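Side-chain contacts in outer membrane protein YopM (Yersinia pestis, PDB 1JL5), which acts as a leucine-rich-repeat virulence effector that probably alters host cell physiology and promotes bacterial survival in host tissues: residues Thr104-Leu109 against Lys114-Asp119; Ser127-Leu132 against Ser153-Ile158; Lys166-Leu171 against Glu176-Gly181; Lys250-Leu255 against Glu260-Arg265; Ala350-Leu355 against Lys360-Glu365. One frame throughout, in Å; residues are numbered along the deposited sequence.

Interaction 1: residues Thr104-Leu109 against Lys114-Asp119; sequences TELPEL and KSLLVD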
# COMPACT_ATOMS: atom_id res chain seq x y z
N THR A 104 10.99 -8.76 33.07
CA THR A 104 9.71 -9.34 33.43
C THR A 104 9.48 -8.93 34.86
O THR A 104 8.38 -9.04 35.40
CB THR A 104 9.75 -10.88 33.35
OG1 THR A 104 10.77 -11.37 34.23
CG2 THR A 104 10.04 -11.33 31.93
N GLU A 105 10.54 -8.43 35.47
CA GLU A 105 10.51 -8.00 36.85
C GLU A 105 11.45 -6.81 36.96
O GLU A 105 12.36 -6.66 36.15
CB GLU A 105 11.01 -9.14 37.74
CG GLU A 105 10.33 -9.26 39.08
CD GLU A 105 8.86 -9.62 38.96
OE1 GLU A 105 8.07 -8.76 38.52
OE2 GLU A 105 8.50 -10.77 39.29
N LEU A 106 11.23 -5.97 37.95
CA LEU A 106 12.10 -4.83 38.15
C LEU A 106 12.81 -5.01 39.47
O LEU A 106 12.23 -5.52 40.43
CB LEU A 106 11.32 -3.52 38.17
CG LEU A 106 10.79 -2.99 36.85
CD1 LEU A 106 10.06 -1.68 37.10
CD2 LEU A 106 11.94 -2.77 35.88
N PRO A 107 14.09 -4.64 39.54
CA PRO A 107 14.78 -4.80 40.82
C PRO A 107 14.11 -3.79 41.74
O PRO A 107 13.39 -2.91 41.27
CB PRO A 107 16.21 -4.42 40.48
CG PRO A 107 16.02 -3.37 39.42
CD PRO A 107 14.96 -3.98 38.55
N GLU A 108 14.33 -3.92 43.04
CA GLU A 108 13.74 -2.98 43.97
C GLU A 108 14.13 -1.58 43.52
O GLU A 108 15.28 -1.33 43.17
CB GLU A 108 14.24 -3.23 45.38
CG GLU A 108 13.65 -2.29 46.40
CD GLU A 108 14.19 -2.53 47.79
OE1 GLU A 108 14.06 -3.66 48.29
OE2 GLU A 108 14.77 -1.58 48.37
N LEU A 109 13.17 -0.67 43.52
CA LEU A 109 13.47 0.69 43.10
C LEU A 109 13.82 1.57 44.28
O LEU A 109 13.18 1.52 45.32
CB LEU A 109 12.27 1.26 42.34
CG LEU A 109 11.85 0.44 41.11
CD1 LEU A 109 10.65 1.09 40.45
CD2 LEU A 109 13.01 0.34 40.14
N LYS A 114 12.71 9.00 40.93
CA LYS A 114 11.72 10.00 40.55
C LYS A 114 11.19 9.63 39.17
O LYS A 114 10.06 9.94 38.82
CB LYS A 114 12.36 11.38 40.48
CG LYS A 114 12.74 11.96 41.83
CD LYS A 114 13.37 13.33 41.65
CE LYS A 114 13.61 14.01 42.99
NZ LYS A 114 14.27 15.33 42.78
N SER A 115 12.02 8.95 38.40
CA SER A 115 11.63 8.58 37.06
C SER A 115 11.91 7.11 36.74
O SER A 115 13.04 6.64 36.85
CB SER A 115 12.35 9.47 36.05
OG SER A 115 11.95 9.16 34.73
N LEU A 116 10.86 6.40 36.36
CA LEU A 116 10.97 5.00 35.99
C LEU A 116 10.51 4.85 34.55
O LEU A 116 9.32 4.94 34.27
CB LEU A 116 10.10 4.13 36.90
CG LEU A 116 10.04 2.66 36.49
CD1 LEU A 116 11.45 2.06 36.56
CD2 LEU A 116 9.09 1.91 37.39
N LEU A 117 11.46 4.63 33.65
CA LEU A 117 11.17 4.44 32.23
C LEU A 117 11.59 3.05 31.82
O LEU A 117 12.74 2.82 31.46
CB LEU A 117 11.92 5.45 31.37
CG LEU A 117 11.27 6.80 31.08
CD1 LEU A 117 11.17 7.61 32.36
CD2 LEU A 117 12.09 7.54 30.03
N VAL A 118 10.65 2.12 31.89
CA VAL A 118 10.93 0.74 31.53
C VAL A 118 9.92 0.29 30.50
O VAL A 118 9.43 -0.83 30.53
CB VAL A 118 10.86 -0.17 32.77
CG1 VAL A 118 12.03 0.16 33.70
CG2 VAL A 118 9.55 0.04 33.49
N ASP A 119 9.61 1.19 29.58
CA ASP A 119 8.67 0.88 28.52
C ASP A 119 9.32 -0.20 27.68
O ASP A 119 10.54 -0.35 27.68
CB ASP A 119 8.44 2.11 27.65
CG ASP A 119 9.73 2.69 27.14
OD1 ASP A 119 10.47 3.27 27.96
OD2 ASP A 119 10.02 2.56 25.93

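Interaction 2: residues Ser127-Leu132 against Ser153-Ile158; sequences SDLPPL and SFLKII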
# COMPACT_ATOMS: atom_id res chain seq x y z
N SER A 127 5.96 -3.20 41.52
CA SER A 127 5.86 -3.17 42.97
C SER A 127 5.33 -1.78 43.25
O SER A 127 5.34 -0.92 42.36
CB SER A 127 7.24 -3.35 43.59
OG SER A 127 7.74 -4.64 43.29
N ASP A 128 4.87 -1.54 44.47
CA ASP A 128 4.36 -0.23 44.81
C ASP A 128 5.42 0.77 44.40
O ASP A 128 6.61 0.56 44.61
CB ASP A 128 4.07 -0.14 46.30
CG ASP A 128 3.01 -1.12 46.73
OD1 ASP A 128 2.11 -1.39 45.90
OD2 ASP A 128 3.06 -1.61 47.87
N LEU A 129 4.97 1.85 43.78
CA LEU A 129 5.87 2.87 43.28
C LEU A 129 6.73 3.55 44.33
O LEU A 129 6.34 3.69 45.48
CB LEU A 129 5.07 3.95 42.55
CG LEU A 129 4.16 3.45 41.43
CD1 LEU A 129 3.48 4.64 40.78
CD2 LEU A 129 4.98 2.66 40.40
N PRO A 130 7.94 3.95 43.92
CA PRO A 130 8.86 4.63 44.83
C PRO A 130 8.09 5.89 45.22
O PRO A 130 7.47 6.53 44.37
CB PRO A 130 10.06 4.93 43.93
CG PRO A 130 10.03 3.82 42.94
CD PRO A 130 8.58 3.71 42.61
N PRO A 131 8.13 6.28 46.50
CA PRO A 131 7.41 7.47 46.96
C PRO A 131 7.62 8.74 46.16
O PRO A 131 6.72 9.57 46.04
CB PRO A 131 7.87 7.61 48.41
CG PRO A 131 9.26 7.06 48.36
CD PRO A 131 9.08 5.82 47.53
N LEU A 132 8.81 8.91 45.59
CA LEU A 132 9.11 10.11 44.84
C LEU A 132 8.88 9.99 43.33
O LEU A 132 9.21 10.91 42.58
CB LEU A 132 10.57 10.52 45.08
CG LEU A 132 11.00 10.64 46.54
CD1 LEU A 132 12.46 11.07 46.59
CD2 LEU A 132 10.12 11.65 47.26
N SER A 153 2.42 11.16 45.53
CA SER A 153 2.41 12.61 45.65
C SER A 153 3.14 13.36 44.56
O SER A 153 2.87 14.54 44.33
CB SER A 153 2.98 13.01 47.01
OG SER A 153 2.26 12.37 48.06
N PHE A 154 4.06 12.70 43.87
CA PHE A 154 4.83 13.37 42.83
C PHE A 154 4.66 12.75 41.46
O PHE A 154 5.31 13.17 40.51
CB PHE A 154 6.31 13.36 43.23
CG PHE A 154 6.55 13.82 44.63
CD1 PHE A 154 6.45 15.16 44.97
CD2 PHE A 154 6.82 12.89 45.63
CE1 PHE A 154 6.62 15.58 46.28
CE2 PHE A 154 6.99 13.30 46.95
CZ PHE A 154 6.89 14.65 47.28
N LEU A 155 3.79 11.75 41.36
CA LEU A 155 3.55 11.09 40.09
C LEU A 155 2.87 12.07 39.14
O LEU A 155 1.68 12.34 39.27
CB LEU A 155 2.65 9.87 40.27
CG LEU A 155 3.19 8.54 39.75
CD1 LEU A 155 2.05 7.57 39.59
CD2 LEU A 155 3.92 8.74 38.44
N LYS A 156 3.64 12.60 38.20
CA LYS A 156 3.11 13.56 37.24
C LYS A 156 2.77 12.89 35.91
O LYS A 156 1.75 13.19 35.29
CB LYS A 156 4.13 14.67 37.00
CG LYS A 156 4.51 15.46 38.24
CD LYS A 156 5.69 16.39 37.96
CE LYS A 156 6.22 17.02 39.25
NZ LYS A 156 6.41 16.03 40.36
N ILE A 157 3.64 11.98 35.47
CA ILE A 157 3.42 11.29 34.21
C ILE A 157 3.31 9.79 34.40
O ILE A 157 4.20 9.15 34.95
CB ILE A 157 4.57 11.56 33.21
CG1 ILE A 157 4.61 13.04 32.81
CG2 ILE A 157 4.38 10.71 31.96
CD1 ILE A 157 5.24 13.92 33.83
N ILE A 158 2.19 9.23 33.95
CA ILE A 158 1.97 7.80 34.01
C ILE A 158 1.78 7.36 32.58
O ILE A 158 0.83 7.77 31.91
CB ILE A 158 0.70 7.41 34.79
CG1 ILE A 158 0.92 7.52 36.30
CG2 ILE A 158 0.32 5.97 34.46
CD1 ILE A 158 1.29 8.89 36.75
O HOH W 1 5.18 10.11 43.66
O HOH W 2 4.47 9.61 47.17

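Interaction 3: residues Lys166-Leu171 against Glu176-Gly181; sequences KKLPDL and EFIAAG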
# COMPACT_ATOMS: atom_id res chain seq x y z
N LYS A 166 -6.72 -3.86 32.81
CA LYS A 166 -8.16 -3.99 32.69
C LYS A 166 -8.73 -2.78 33.42
O LYS A 166 -9.84 -2.32 33.13
CB LYS A 166 -8.65 -5.27 33.36
CG LYS A 166 -8.12 -6.55 32.74
CD LYS A 166 -8.85 -6.92 31.46
CE LYS A 166 -10.29 -7.34 31.74
NZ LYS A 166 -11.00 -7.81 30.51
N LYS A 167 -7.95 -2.26 34.36
CA LYS A 167 -8.36 -1.11 35.13
C LYS A 167 -7.14 -0.31 35.56
O LYS A 167 -6.04 -0.83 35.64
CB LYS A 167 -9.12 -1.55 36.39
CG LYS A 167 -10.38 -2.35 36.09
CD LYS A 167 -11.17 -2.69 37.34
CE LYS A 167 -12.49 -3.36 36.97
NZ LYS A 167 -13.37 -3.60 38.15
N LEU A 168 -7.36 0.98 35.79
CA LEU A 168 -6.30 1.86 36.24
C LEU A 168 -6.63 2.19 37.68
O LEU A 168 -7.78 2.47 38.00
CB LEU A 168 -6.25 3.15 35.44
CG LEU A 168 -5.73 3.09 34.01
CD1 LEU A 168 -5.70 4.50 33.45
CD2 LEU A 168 -4.33 2.47 34.00
N PRO A 169 -5.63 2.15 38.57
CA PRO A 169 -5.94 2.49 39.96
C PRO A 169 -6.33 3.96 39.95
O PRO A 169 -6.09 4.66 38.97
CB PRO A 169 -4.60 2.26 40.66
CG PRO A 169 -3.96 1.19 39.82
CD PRO A 169 -4.25 1.66 38.43
N ASP A 170 -6.95 4.44 41.02
CA ASP A 170 -7.32 5.84 41.05
C ASP A 170 -6.04 6.63 40.86
O ASP A 170 -4.97 6.22 41.31
CB ASP A 170 -8.01 6.21 42.36
CG ASP A 170 -9.37 5.57 42.47
OD1 ASP A 170 -10.01 5.35 41.42
OD2 ASP A 170 -9.81 5.30 43.61
N LEU A 171 -6.14 7.77 40.19
CA LEU A 171 -4.97 8.57 39.90
C LEU A 171 -4.59 9.56 40.98
O LEU A 171 -5.45 10.07 41.71
CB LEU A 171 -5.18 9.28 38.57
CG LEU A 171 -5.55 8.28 37.47
CD1 LEU A 171 -5.94 9.02 36.21
CD2 LEU A 171 -4.37 7.33 37.23
N GLU A 176 -0.35 14.69 35.85
CA GLU A 176 -0.47 15.73 34.85
C GLU A 176 -0.66 15.06 33.50
O GLU A 176 -1.25 15.62 32.58
CB GLU A 176 0.81 16.56 34.78
CG GLU A 176 1.36 16.99 36.11
CD GLU A 176 2.43 18.04 35.96
OE1 GLU A 176 3.21 17.95 34.99
OE2 GLU A 176 2.51 18.94 36.82
N PHE A 177 -0.16 13.84 33.41
CA PHE A 177 -0.23 13.12 32.16
C PHE A 177 -0.35 11.63 32.37
O PHE A 177 0.43 11.03 33.10
CB PHE A 177 1.02 13.44 31.34
CG PHE A 177 1.18 12.61 30.10
CD1 PHE A 177 1.45 11.24 30.18
CD2 PHE A 177 1.12 13.20 28.84
CE1 PHE A 177 1.65 10.48 29.03
CE2 PHE A 177 1.32 12.44 27.69
CZ PHE A 177 1.59 11.08 27.78
N ILE A 178 -1.36 11.05 31.74
CA ILE A 178 -1.51 9.62 31.82
C ILE A 178 -1.84 9.07 30.45
O ILE A 178 -2.80 9.50 29.79
CB ILE A 178 -2.60 9.18 32.81
CG1 ILE A 178 -2.61 7.65 32.88
CG2 ILE A 178 -3.96 9.74 32.41
CD1 ILE A 178 -3.43 7.07 33.98
N ALA A 179 -1.00 8.15 30.00
CA ALA A 179 -1.19 7.48 28.73
C ALA A 179 -1.47 6.07 29.18
O ALA A 179 -0.62 5.41 29.78
CB ALA A 179 0.08 7.54 27.90
N ALA A 180 -2.69 5.61 28.95
CA ALA A 180 -3.10 4.27 29.32
C ALA A 180 -3.76 3.66 28.10
O ALA A 180 -4.60 2.77 28.20
CB ALA A 180 -4.07 4.32 30.48
N GLY A 181 -3.38 4.17 26.94
CA GLY A 181 -3.94 3.68 25.71
C GLY A 181 -3.48 2.27 25.43
O GLY A 181 -2.49 1.80 26.00

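Interaction 4: residues Lys250-Leu255 against Glu260-Arg265; sequences KTLPDL and EALNVR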
# COMPACT_ATOMS: atom_id res chain seq x y z
N LYS A 250 -22.19 9.24 18.01
CA LYS A 250 -23.24 9.57 17.05
C LYS A 250 -23.30 11.09 17.01
O LYS A 250 -23.77 11.69 16.05
CB LYS A 250 -24.60 9.03 17.52
CG LYS A 250 -24.63 7.57 17.88
CD LYS A 250 -23.98 7.34 19.24
CE LYS A 250 -24.05 5.88 19.65
NZ LYS A 250 -23.30 5.66 20.92
N THR A 251 -22.83 11.69 18.09
CA THR A 251 -22.80 13.14 18.21
C THR A 251 -21.66 13.50 19.13
O THR A 251 -21.14 12.66 19.86
CB THR A 251 -24.09 13.71 18.84
OG1 THR A 251 -24.21 13.22 20.19
CG2 THR A 251 -25.32 13.30 18.06
N LEU A 252 -21.28 14.76 19.08
CA LEU A 252 -20.23 15.24 19.94
C LEU A 252 -20.91 16.21 20.86
O LEU A 252 -21.89 16.86 20.48
CB LEU A 252 -19.17 15.97 19.13
CG LEU A 252 -18.45 15.13 18.09
CD1 LEU A 252 -17.35 15.97 17.45
CD2 LEU A 252 -17.87 13.89 18.75
N PRO A 253 -20.44 16.31 22.10
CA PRO A 253 -21.05 17.24 23.03
C PRO A 253 -20.60 18.60 22.56
O PRO A 253 -19.84 18.71 21.58
CB PRO A 253 -20.39 16.90 24.37
CG PRO A 253 -19.90 15.48 24.18
CD PRO A 253 -19.41 15.49 22.77
N ASP A 254 -21.05 19.65 23.23
CA ASP A 254 -20.59 20.97 22.88
C ASP A 254 -19.10 20.82 23.12
O ASP A 254 -18.68 20.27 24.14
CB ASP A 254 -21.22 21.98 23.81
CG ASP A 254 -22.70 22.04 23.62
OD1 ASP A 254 -23.12 22.36 22.50
OD2 ASP A 254 -23.44 21.75 24.58
N LEU A 255 -18.31 21.28 22.18
CA LEU A 255 -16.88 21.13 22.26
C LEU A 255 -16.16 22.05 23.22
O LEU A 255 -16.70 23.06 23.67
CB LEU A 255 -16.30 21.30 20.86
CG LEU A 255 -16.86 20.26 19.90
CD1 LEU A 255 -16.41 20.56 18.49
CD2 LEU A 255 -16.40 18.87 20.34
N GLU A 260 -8.62 22.80 19.68
CA GLU A 260 -7.78 23.10 18.53
C GLU A 260 -7.72 21.91 17.59
O GLU A 260 -7.68 22.06 16.37
CB GLU A 260 -6.38 23.43 18.98
CG GLU A 260 -6.26 24.75 19.70
CD GLU A 260 -4.92 24.91 20.35
OE1 GLU A 260 -3.92 24.49 19.74
OE2 GLU A 260 -4.86 25.45 21.47
N ALA A 261 -7.70 20.73 18.17
CA ALA A 261 -7.62 19.52 17.38
C ALA A 261 -8.72 18.58 17.76
O ALA A 261 -8.88 18.21 18.93
CB ALA A 261 -6.26 18.85 17.58
N LEU A 262 -9.51 18.21 16.77
CA LEU A 262 -10.60 17.29 17.00
C LEU A 262 -10.49 16.18 15.99
O LEU A 262 -10.60 16.40 14.79
CB LEU A 262 -11.95 17.98 16.85
CG LEU A 262 -13.14 17.03 17.00
CD1 LEU A 262 -13.12 16.40 18.38
CD2 LEU A 262 -14.43 17.78 16.76
N ASN A 263 -10.22 14.98 16.48
CA ASN A 263 -10.15 13.85 15.61
C ASN A 263 -11.23 12.92 16.10
O ASN A 263 -11.14 12.36 17.19
CB ASN A 263 -8.81 13.14 15.67
CG ASN A 263 -8.72 12.03 14.67
OD1 ASN A 263 -9.72 11.37 14.38
ND2 ASN A 263 -7.54 11.80 14.14
N VAL A 264 -12.28 12.78 15.30
CA VAL A 264 -13.37 11.89 15.66
C VAL A 264 -13.55 10.99 14.46
O VAL A 264 -14.65 10.56 14.13
CB VAL A 264 -14.65 12.66 15.94
CG1 VAL A 264 -14.52 13.37 17.27
CG2 VAL A 264 -14.91 13.65 14.82
N ARG A 265 -12.43 10.73 13.81
CA ARG A 265 -12.39 9.89 12.64
C ARG A 265 -13.09 8.59 12.98
O ARG A 265 -12.94 8.05 14.07
CB ARG A 265 -10.95 9.61 12.23
CG ARG A 265 -10.79 8.50 11.21
CD ARG A 265 -9.32 8.35 10.86
NE ARG A 265 -9.02 7.15 10.09
CZ ARG A 265 -9.29 7.00 8.80
NH1 ARG A 265 -9.87 7.97 8.10
NH2 ARG A 265 -8.96 5.86 8.20

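Interaction 5: residues Ala350-Leu355 against Lys360-Glu365; sequences AEVPEL and KQLHVE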
# COMPACT_ATOMS: atom_id res chain seq x y z
N ALA A 350 -15.36 16.54 -11.50
CA ALA A 350 -15.21 16.64 -12.94
C ALA A 350 -14.02 17.57 -13.11
O ALA A 350 -13.26 17.48 -14.08
CB ALA A 350 -16.45 17.26 -13.57
N GLU A 351 -13.87 18.46 -12.14
CA GLU A 351 -12.79 19.44 -12.15
C GLU A 351 -12.26 19.69 -10.75
O GLU A 351 -13.00 19.62 -9.77
CB GLU A 351 -13.27 20.77 -12.70
CG GLU A 351 -13.92 20.73 -14.06
CD GLU A 351 -14.56 22.06 -14.42
OE1 GLU A 351 -13.83 23.07 -14.47
OE2 GLU A 351 -15.79 22.09 -14.63
N VAL A 352 -10.98 20.00 -10.67
CA VAL A 352 -10.36 20.35 -9.41
C VAL A 352 -10.35 21.87 -9.53
O VAL A 352 -9.95 22.41 -10.55
CB VAL A 352 -8.92 19.84 -9.32
CG1 VAL A 352 -8.26 20.38 -8.07
CG2 VAL A 352 -8.91 18.32 -9.31
N PRO A 353 -10.82 22.58 -8.49
CA PRO A 353 -10.82 24.04 -8.59
C PRO A 353 -9.40 24.53 -8.85
O PRO A 353 -8.44 23.77 -8.72
CB PRO A 353 -11.32 24.48 -7.21
CG PRO A 353 -12.17 23.32 -6.77
CD PRO A 353 -11.34 22.14 -7.19
N GLU A 354 -9.27 25.79 -9.23
CA GLU A 354 -7.96 26.37 -9.49
C GLU A 354 -7.12 26.11 -8.25
O GLU A 354 -7.53 26.41 -7.13
CB GLU A 354 -8.08 27.86 -9.73
CG GLU A 354 -6.76 28.51 -10.09
CD GLU A 354 -6.93 29.97 -10.44
OE1 GLU A 354 -7.32 30.74 -9.54
OE2 GLU A 354 -6.66 30.33 -11.60
N LEU A 355 -5.95 25.55 -8.46
CA LEU A 355 -5.07 25.22 -7.35
C LEU A 355 -4.33 26.42 -6.80
O LEU A 355 -3.82 27.24 -7.56
CB LEU A 355 -4.08 24.15 -7.78
CG LEU A 355 -4.75 22.85 -8.23
CD1 LEU A 355 -3.70 21.86 -8.70
CD2 LEU A 355 -5.56 22.27 -7.06
N LYS A 360 1.30 22.12 -2.18
CA LYS A 360 2.43 21.21 -2.21
C LYS A 360 1.99 19.83 -2.62
O LYS A 360 2.72 19.09 -3.28
CB LYS A 360 3.07 21.13 -0.83
CG LYS A 360 3.59 22.45 -0.32
CD LYS A 360 4.60 23.06 -1.28
CE LYS A 360 5.16 24.36 -0.73
NZ LYS A 360 4.08 25.33 -0.39
N GLN A 361 0.78 19.48 -2.23
CA GLN A 361 0.27 18.17 -2.51
C GLN A 361 -1.11 18.17 -3.11
O GLN A 361 -2.03 18.81 -2.60
CB GLN A 361 0.28 17.35 -1.23
CG GLN A 361 -0.22 15.94 -1.38
CD GLN A 361 -0.24 15.25 -0.05
OE1 GLN A 361 -0.89 15.71 0.88
NE2 GLN A 361 0.49 14.14 0.06
N LEU A 362 -1.24 17.45 -4.21
CA LEU A 362 -2.50 17.33 -4.89
C LEU A 362 -2.75 15.87 -5.16
O LEU A 362 -2.13 15.27 -6.03
CB LEU A 362 -2.49 18.09 -6.21
CG LEU A 362 -3.83 17.96 -6.93
CD1 LEU A 362 -4.91 18.62 -6.09
CD2 LEU A 362 -3.76 18.58 -8.31
N HIS A 363 -3.65 15.27 -4.39
CA HIS A 363 -4.02 13.88 -4.59
C HIS A 363 -5.49 13.92 -4.92
O HIS A 363 -6.33 14.03 -4.04
CB HIS A 363 -3.79 13.06 -3.32
CG HIS A 363 -2.34 12.82 -3.03
ND1 HIS A 363 -1.92 12.09 -1.95
CD2 HIS A 363 -1.23 13.21 -3.69
CE1 HIS A 363 -0.60 12.04 -1.94
NE2 HIS A 363 -0.15 12.71 -2.99
N VAL A 364 -5.79 13.89 -6.21
CA VAL A 364 -7.16 13.93 -6.68
C VAL A 364 -7.40 12.71 -7.55
O VAL A 364 -8.24 12.70 -8.45
CB VAL A 364 -7.42 15.23 -7.46
CG1 VAL A 364 -8.85 15.25 -7.98
CG2 VAL A 364 -7.20 16.41 -6.54
N GLU A 365 -6.63 11.68 -7.24
CA GLU A 365 -6.69 10.40 -7.90
C GLU A 365 -8.13 9.87 -7.87
O GLU A 365 -8.85 10.08 -6.89
CB GLU A 365 -5.77 9.42 -7.16
CG GLU A 365 -5.20 10.05 -5.88
CD GLU A 365 -4.46 9.08 -5.00
OE1 GLU A 365 -3.57 8.35 -5.51
OE2 GLU A 365 -4.76 9.04 -3.79

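Interaction 1: residues Thr104-Leu109 against Lys114-Asp119
The apolar filling of the leucine-rich-repeat solenoid is formed here by four side chains: Leu106 and Leu109, from the loop that leads out of strand 95-97, face Leu116 and Val118, on and just after strand 115-117; the latter two are the buried ones. Leu106 spreads its two methyls over both partners. Its CD1 lies 3.7 Å from Leu116 CD2, while its CD2 lies 3.7 Å from Val118 CG1, and in both pairs the side chains reach toward each other tip to tip. The other Val118 methyl also takes part, with CG2 at 4.0 Å from Leu106 CD1, so the forked end of the leucine meets the forked end of the valine. Leu109 enters differently, crossing the Leu116 side chain at about a right angle and bringing its CD1 to 3.5 Å from Leu116 CD2. That Leu116 methyl is therefore shared by both loop leucines. What sends it inward is a CG that stands opposite the backbone N (chi1 174°), whereas CG of each loop leucine sits beside its own N. The segments belong to successive repeats, LRR 2 and LRR 3, and the contact closes one coil: the returning loop is laid against the next strand. No hydrogen bond joins the two segments, and the CA atoms of Leu106 and Val118 stay 8.7 Å apart, a span bridged by side chains alone. Leu116 is flanked within the stack by Leu96 and Leu136 on the two adjacent strands. Val118 O accepts hydrogen bonds from Asn121 ND2 and Asn141 ND2, which tie the turn after Val118 both locally and to the following repeat.

Interaction 2: residues Ser127-Leu132 against Ser153-Ile158
Phe154 of one leucine-rich repeat lies against Pro131 and Leu132 at the surface of the solenoid, where the turns of consecutive coils stack before their strands begin. Its CB starts 3.9 Å from Leu132 O. At the ring, CD2 comes within 3.3 Å of Pro131 O, and this oxygen lies in the ring plane, so the carbonyl meets the aromatic edge and not a face. Further out, CE2 is 3.6 Å from Leu132 CD2; the methyl approaches obliquely, and the two side chains run side by side in the same direction. One ring face has Ser153 CB over its centre, 4.0 Å above the plane. CG of Phe154 is anti to the carbonyl carbon (chi1 -49°), which brings the ring alongside Leu132.

Leu129 and Leu155 cross at about a right angle with their CD1 atoms 3.5 Å apart, tighter than usual for methyl carbons. Both also touch Leu136 of strand 135-137, which places the pair on the inward side, toward the strands; Leu155 is buried.

Water joins the two backbones: one molecule donates to Pro131 O and accepts from Phe154 N at 2.8 Å, and a second links the same oxygen to Ser153 N. Within segment 153-158, Lys156 NZ folds back to donate to Phe154 O at 3.1 Å, tilted 21° from the carbonyl plane.

Interaction 3: residues Lys166-Leu171 against Glu176-Gly181
No flat group separates Leu168 and Leu171 from Ile178 and Ala180; the ring of Phe177 lies on the other side of the strand from these residues. That ring meets the Tyr201 ring, their planes turned about 35° apart, and it also packs on Ile157 of the preceding strand.

The contact itself is purely aliphatic. Ile178 CD1 is the shared point, 3.5 Å from Leu168 CD1 and 3.4 Å from Leu171 CD2, and both leucines reach it tip to tip. With chi1 at -176° and chi2 at 169° the isoleucine chain is fully extended, which carries this terminal methyl to the two leucines. Beside it Leu168 CD1 rests 3.4 Å from Ala180 CB, the short side chain letting the loop approach: CA atoms of Leu168 and Ala180 are 8.0 Å apart. Three carbon pairs are thus tighter than usual van der Waals contact, all among buried residues. Ala180 O accepts from Asn183 ND2 and Asn205 ND2, fixing the turn that follows strand 177-179. This combination, inward aliphatic residues from strand and returning loop with asparagines bonded to the turn, is characteristic of the leucine-rich-repeat solenoid, here joining LRR 5 to LRR 6.

Interaction 4: residues Lys250-Leu255 against Glu260-Arg265
Leu252 fits its two methyls against Leu262 and Val264. Its CD1 is 3.5 Å from Leu262 CD2 and its CD2 is 3.7 Å from Val264 CG1, each pair meeting tip to tip. Val264 CG1 also lies 3.8 Å from Leu252 CD1, so this methyl touches both branches of the leucine. Leu255 adds one contact, from CD1 to Leu262 CD2 at 3.8 Å, the two side chains crossing at about a right angle. Leu262 sends CG anti to its N (chi1 177°), bringing CD2 to both loop leucines.

The second shell begins at Asn263, which turns to polar work. Asn263 OD1 accepts from Arg265 N at 2.8 Å with an N-H...O angle of 159°, an Asx turn that shapes the chain around Val264. Val264 O is in turn gripped by Asn267 ND2 and Asn287 ND2. Calcium ligands lie nearby without joining the contact: the side chains of Asp266 and Asn307 are each about 8 Å from that of Val264.

In the leucine-rich-repeat solenoid, the loop of LRR 9 closes over strand 261-263 of LRR 10, and Leu262 is layered between Ile242 of strand 241-243 and Leu282 of strand 281-283.

Interaction 5: residues Ala350-Leu355 against Lys360-Glu365
Apolar contacts alone join Val352 and Leu355 to Leu362 and Val364, at the closure of a late leucine-rich-repeat coil. Val352 and Val364 reach toward each other tip to tip, Val352 CG2 being 3.3 Å from Val364 CG1. Val352 CG2 is also 3.8 Å from Val364 CG2, so one methyl faces the whole valine fork. Leu355 crosses Leu362 at about a right angle; both branches engage, with Leu355 CD1 at 3.3 Å from Leu362 CD2 and Leu355 CD2 at 3.8 Å from Leu362 CD1. The two 3.3 Å pairs are unusually tight for methyl carbons. A chi1 of 180° swings the Leu362 fork away from its own N and toward Leu355.

Polar interactions belong to the alternate strand residues. Gln361 NE2 and His363 NE2 bond to the two oxygens of Asp381, OD2 and OD1 respectively, a shared carboxylate that would help fix both side chains. The aliphatic part of Gln361 also lies against the imidazole: its CG sits 3.6 Å above the His363 plane, offset toward the rim.

Strand 361-363 runs between strands 341-343 and 381-385, and inside the solenoid Leu362 packs on Leu342 from one and on Leu382 and Met384 from the other.

All five contacts lie along one curved leucine-rich-repeat solenoid and follow in series from interaction 1 to interaction 5. Interactions 1, 3, 4 and 5 each lay a returning loop against the next strand of the parallel stack; interaction 2 instead joins the loop before strand 135-137 to the approach to strand 157-159, one repeat on. Interactions 1 and 2 touch through Leu109 CB and Pro130 CG (3.4 Å). Interactions 2 and 3 touch through the adjacent strands 157-159 and 177-179, with centres 12 Å apart. The centres of interactions 1 and 5 are 51 Å apart, on opposite sides of the chain's centre. The same loop-to-strand closure thus recurs at four points along the arc, as expected of a fold built from repeats.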